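Local coordinates for putative PAS/PAC sensor protein (Nakamurella multipartita DSM 44233, PDB 6HMJ), which acts as a blue-light receptor of the light-oxygen-voltage type, holding flavin mononucleotide and mediating RNA binding and translational regulation, at residues T198-T201 against D202-C205; L161-H164 against S165-N169. All coordinates share one frame; numbering follows the deposited sequence.

Interaction 1: T198-T201 against D202-C205; sequences TVFT and DMGC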
loop_
_atom_site.group_PDB
_atom_site.type_symbol
_atom_site.label_atom_id
_atom_site.label_comp_id
_atom_site.label_asym_id
_atom_site.label_seq_id
_atom_site.Cartn_x
_atom_site.Cartn_y
_atom_site.Cartn_z
ATOM N N THR A 198 -9.856 -6.584 10.604
ATOM C CA THR A 198 -10.361 -7.899 10.229
ATOM C C THR A 198 -9.507 -8.554 9.149
ATOM O O THR A 198 -9.523 -9.782 9.023
ATOM C CB THR A 198 -11.817 -7.813 9.753
ATOM O OG1 THR A 198 -11.875 -7.180 8.470
ATOM C CG2 THR A 198 -12.677 -7.043 10.746
ATOM N N VAL A 199 -8.760 -7.767 8.373
ATOM C CA VAL A 199 -7.831 -8.347 7.410
ATOM C C VAL A 199 -6.668 -9.012 8.134
ATOM O O VAL A 199 -6.257 -10.125 7.791
ATOM C CB VAL A 199 -7.338 -7.273 6.423
ATOM C CG1 VAL A 199 -6.166 -7.799 5.605
ATOM C CG2 VAL A 199 -8.471 -6.840 5.506
ATOM N N PHE A 200 -6.112 -8.333 9.139
ATOM C CA PHE A 200 -5.031 -8.927 9.916
ATOM C C PHE A 200 -5.483 -10.215 10.598
ATOM O O PHE A 200 -4.746 -11.208 10.611
ATOM C CB PHE A 200 -4.515 -7.924 10.948
ATOM C CG PHE A 200 -3.679 -6.816 10.360
ATOM C CD1 PHE A 200 -2.708 -7.086 9.405
ATOM C CD2 PHE A 200 -3.869 -5.502 10.758
ATOM C CE1 PHE A 200 -1.943 -6.074 8.867
ATOM C CE2 PHE A 200 -3.107 -4.482 10.220
ATOM C CZ PHE A 200 -2.144 -4.768 9.274
ATOM N N THR A 201 -6.691 -10.222 11.168
ATOM C CA THR A 201 -7.164 -11.420 11.856
ATOM C C THR A 201 -7.508 -12.526 10.867
ATOM O O THR A 201 -7.293 -13.708 11.156
ATOM C CB THR A 201 -8.368 -11.088 12.733
ATOM O OG1 THR A 201 -9.438 -10.612 11.911
ATOM C CG2 THR A 201 -7.999 -10.025 13.757
ATOM N N ASP A 202 -8.053 -12.168 9.700
ATOM C CA ASP A 202 -8.302 -13.169 8.670
ATOM C C ASP A 202 -7.019 -13.857 8.221
ATOM O O ASP A 202 -7.076 -14.979 7.709
ATOM C CB ASP A 202 -8.987 -12.536 7.457
ATOM C CG ASP A 202 -10.449 -12.226 7.700
ATOM O OD1 ASP A 202 -10.999 -12.658 8.737
ATOM O OD2 ASP A 202 -11.049 -11.549 6.841
ATOM N N MET A 203 -5.870 -13.206 8.395
ATOM C CA MET A 203 -4.582 -13.770 8.022
ATOM C C MET A 203 -3.914 -14.537 9.156
ATOM O O MET A 203 -2.783 -15.004 8.986
ATOM C CB MET A 203 -3.643 -12.661 7.537
ATOM C CG MET A 203 -3.984 -12.124 6.161
ATOM S SD MET A 203 -2.689 -11.061 5.502
ATOM C CE MET A 203 -2.666 -9.756 6.726
ATOM N N GLY A 204 -4.575 -14.671 10.303
ATOM C CA GLY A 204 -4.057 -15.448 11.411
ATOM C C GLY A 204 -3.650 -14.637 12.621
ATOM O O GLY A 204 -3.379 -15.229 13.674
ATOM N N CYS A 205 -3.602 -13.313 12.519
ATOM C CA CYS A 205 -3.308 -12.507 13.692
ATOM C C CYS A 205 -4.418 -12.689 14.726
ATOM O O CYS A 205 -5.587 -12.870 14.370
ATOM C CB CYS A 205 -3.173 -11.035 13.315
ATOM S SG CYS A 205 -1.883 -10.694 12.096
#
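Met203 folds back along the last turn of helix 192-202 and ends against Val199 and Phe200. Met203 CB sits 3.6 Å from Phe200 O. Met203 CG passes 3.4 Å from Val199 O. The chain is extended through chi2 but bent at chi3 (-61°), and this bend brings Met203 CE obliquely to within 3.8 Å of Phe200 CD1. The same methyl lies alongside Val199 CG1 in a looser apolar contact. Just past this apolar contact the helix closes in a Schellman motif: Cys205 N reaches back five residues to Phe200 O (3.1 Å), and inside that loop Gly204 N bonds to Thr201 O (3.0 Å). Gly204 makes the reversal with a positive phi of 111°. Beyond it, Cys205 turns its CB and SG back over the Phe200 carbonyl and CB. One turn earlier, Thr198 O takes two donors from the same face of its carbonyl plane, Asp202 N at 2.9 Å and Thr201 OG1 at 3.0 Å; the Met203 side chain also packs on Leu175 of helix 172-185.

Interaction 2: L161-H164 against S165-N169; sequences LKWH and SSQSN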
loop_
_atom_site.group_PDB
_atom_site.type_symbol
_atom_site.label_atom_id
_atom_site.label_comp_id
_atom_site.label_asym_id
_atom_site.label_seq_id
_atom_site.Cartn_x
_atom_site.Cartn_y
_atom_site.Cartn_z
ATOM N N LEU A 161 3.721 -3.932 11.272
ATOM C CA LEU A 161 3.841 -4.937 10.223
ATOM C C LEU A 161 4.732 -6.089 10.673
ATOM O O LEU A 161 4.440 -7.257 10.391
ATOM C CB LEU A 161 4.385 -4.303 8.945
ATOM C CG LEU A 161 3.404 -3.454 8.136
ATOM C CD1 LEU A 161 4.110 -2.819 6.949
ATOM C CD2 LEU A 161 2.227 -4.285 7.657
ATOM N N LYS A 162 5.830 -5.779 11.371
ATOM C CA LYS A 162 6.674 -6.836 11.920
ATOM C C LYS A 162 5.935 -7.615 13.001
ATOM O O LYS A 162 6.022 -8.847 13.056
ATOM C CB LYS A 162 7.968 -6.244 12.482
ATOM C CG LYS A 162 8.881 -5.630 11.432
ATOM C CD LYS A 162 10.292 -5.406 11.968
ATOM C CE LYS A 162 10.359 -4.225 12.923
ATOM N NZ LYS A 162 11.755 -3.954 13.366
ATOM N N TRP A 163 5.207 -6.909 13.869
ATOM C CA TRP A 163 4.445 -7.570 14.923
ATOM C C TRP A 163 3.423 -8.534 14.337
ATOM O O TRP A 163 3.349 -9.701 14.739
ATOM C CB TRP A 163 3.757 -6.520 15.796
ATOM C CG TRP A 163 2.778 -7.092 16.773
ATOM C CD1 TRP A 163 1.422 -6.910 16.782
ATOM C CD2 TRP A 163 3.075 -7.939 17.888
ATOM N NE1 TRP A 163 0.860 -7.593 17.832
ATOM C CE2 TRP A 163 1.852 -8.232 18.527
ATOM C CE3 TRP A 163 4.256 -8.479 18.408
ATOM C CZ2 TRP A 163 1.778 -9.041 19.658
ATOM C CZ3 TRP A 163 4.179 -9.283 19.532
ATOM C CH2 TRP A 163 2.950 -9.555 20.145
ATOM N N HIS A 164 2.628 -8.064 13.372
ATOM C CA HIS A 164 1.586 -8.906 12.796
ATOM C C HIS A 164 2.168 -10.017 11.934
ATOM O O HIS A 164 1.546 -11.075 11.788
ATOM C CB HIS A 164 0.617 -8.047 11.986
ATOM C CG HIS A 164 -0.180 -7.094 12.824
ATOM N ND1 HIS A 164 -0.766 -7.466 14.014
ATOM C CD2 HIS A 164 -0.476 -5.785 12.651
ATOM C CE1 HIS A 164 -1.396 -6.429 14.534
ATOM N NE2 HIS A 164 -1.236 -5.396 13.727
ATOM N N SER A 165 3.349 -9.799 11.352
ATOM C CA SER A 165 4.050 -10.890 10.684
ATOM C C SER A 165 4.428 -11.975 11.682
ATOM O O SER A 165 4.264 -13.170 11.411
ATOM C CB SER A 165 5.293 -10.356 9.975
ATOM O OG SER A 165 4.940 -9.382 9.010
ATOM N N SER A 166 4.929 -11.571 12.850
ATOM C CA SER A 166 5.263 -12.527 13.897
ATOM C C SER A 166 4.022 -13.271 14.378
ATOM O O SER A 166 4.018 -14.505 14.460
ATOM C CB SER A 166 5.939 -11.795 15.057
ATOM O OG SER A 166 6.433 -12.703 16.022
ATOM N N GLN A 167 2.957 -12.535 14.705
ATOM C CA GLN A 167 1.778 -13.160 15.299
ATOM C C GLN A 167 1.119 -14.152 14.348
ATOM O O GLN A 167 0.558 -15.158 14.797
ATOM C CB GLN A 167 0.772 -12.090 15.728
ATOM C CG GLN A 167 1.261 -11.188 16.855
ATOM C CD GLN A 167 1.748 -11.972 18.063
ATOM O OE1 GLN A 167 2.916 -12.356 18.136
ATOM N NE2 GLN A 167 0.851 -12.216 19.012
ATOM N N SER A 168 1.171 -13.893 13.045
ATOM C CA SER A 168 0.603 -14.796 12.053
ATOM C C SER A 168 1.621 -15.802 11.529
ATOM O O SER A 168 1.298 -16.581 10.626
ATOM C CB SER A 168 0.016 -13.999 10.884
ATOM O OG SER A 168 1.006 -13.200 10.260
ATOM N N ASN A 169 2.830 -15.813 12.089
ATOM C CA ASN A 169 3.907 -16.691 11.636
ATOM C C ASN A 169 4.081 -16.602 10.120
ATOM O O ASN A 169 4.093 -17.607 9.403
ATOM C CB ASN A 169 3.654 -18.131 12.082
ATOM C CG ASN A 169 4.849 -19.032 11.846
ATOM O OD1 ASN A 169 5.869 -18.602 11.306
ATOM N ND2 ASN A 169 4.736 -20.287 12.264
#
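Leu161 O is gripped twice by Ser165, whose backbone N (2.9 Å) and hydroxyl OG (2.6 Å) reach it from opposite faces of the carbonyl plane. With OG beside its own backbone N (chi1 -60°), the hydroxyl folds back onto the preceding turn, so this buried polar group is satisfied by the helix itself. Ser168 repeats the double grip on His164 O by another geometry: its OG, 2.7 Å away, lies in the carbonyl plane, whereas its N comes from above that plane. Gln167, between the two serines in sequence, lies over one face of the Trp163 indole. A bend at chi2 (-53°) brings the amide over the ring, and the two planes lie 11° apart, stacked. Gln167 CG makes a CH-pi contact 3.7 Å from the centroid of the six-membered ring, while Gln167 CD lies 3.3 Å from Trp163 CZ2, toward the benzene rim. Asn169, with positive phi, ends the helix in a Schellman motif, and its N bonds to Ser166 O at 3.0 Å. This turn closes helix 154-167, within the ANTAR region. Leu161 packs on Ala142 and Val146 of helix 114-149, Ser165 packs on Leu172 and Leu175 of helix 172-185, and Trp163 NE1 and His164 NE2 bond to Gln362 and Gln359 of helix 351-372.

Overall arrangement
Both interactions are helix C-termini that end in a Schellman motif, and they come in series along the chain, 161-169 first and 198-205 second. Their centres lie about 10 Å apart, and the two ends touch. The rings of Phe200 and His164 stack, with Phe200 CE2 3.8 Å from His164 CD2. Cys205 SG packs 3.5 Å from His164 O, the carbonyl that Ser168 holds by two hydrogen bonds, and 4.0 Å from Ser168 CB. Helix 172-185 borders both, since Leu175 receives Met203 from interaction 1 and His164 and Ser165 from interaction 2. Neither lies at the flavin mononucleotide pocket, but interaction 2 meets helix 351-372, which begins a few residues after the flavin-binding Gln347.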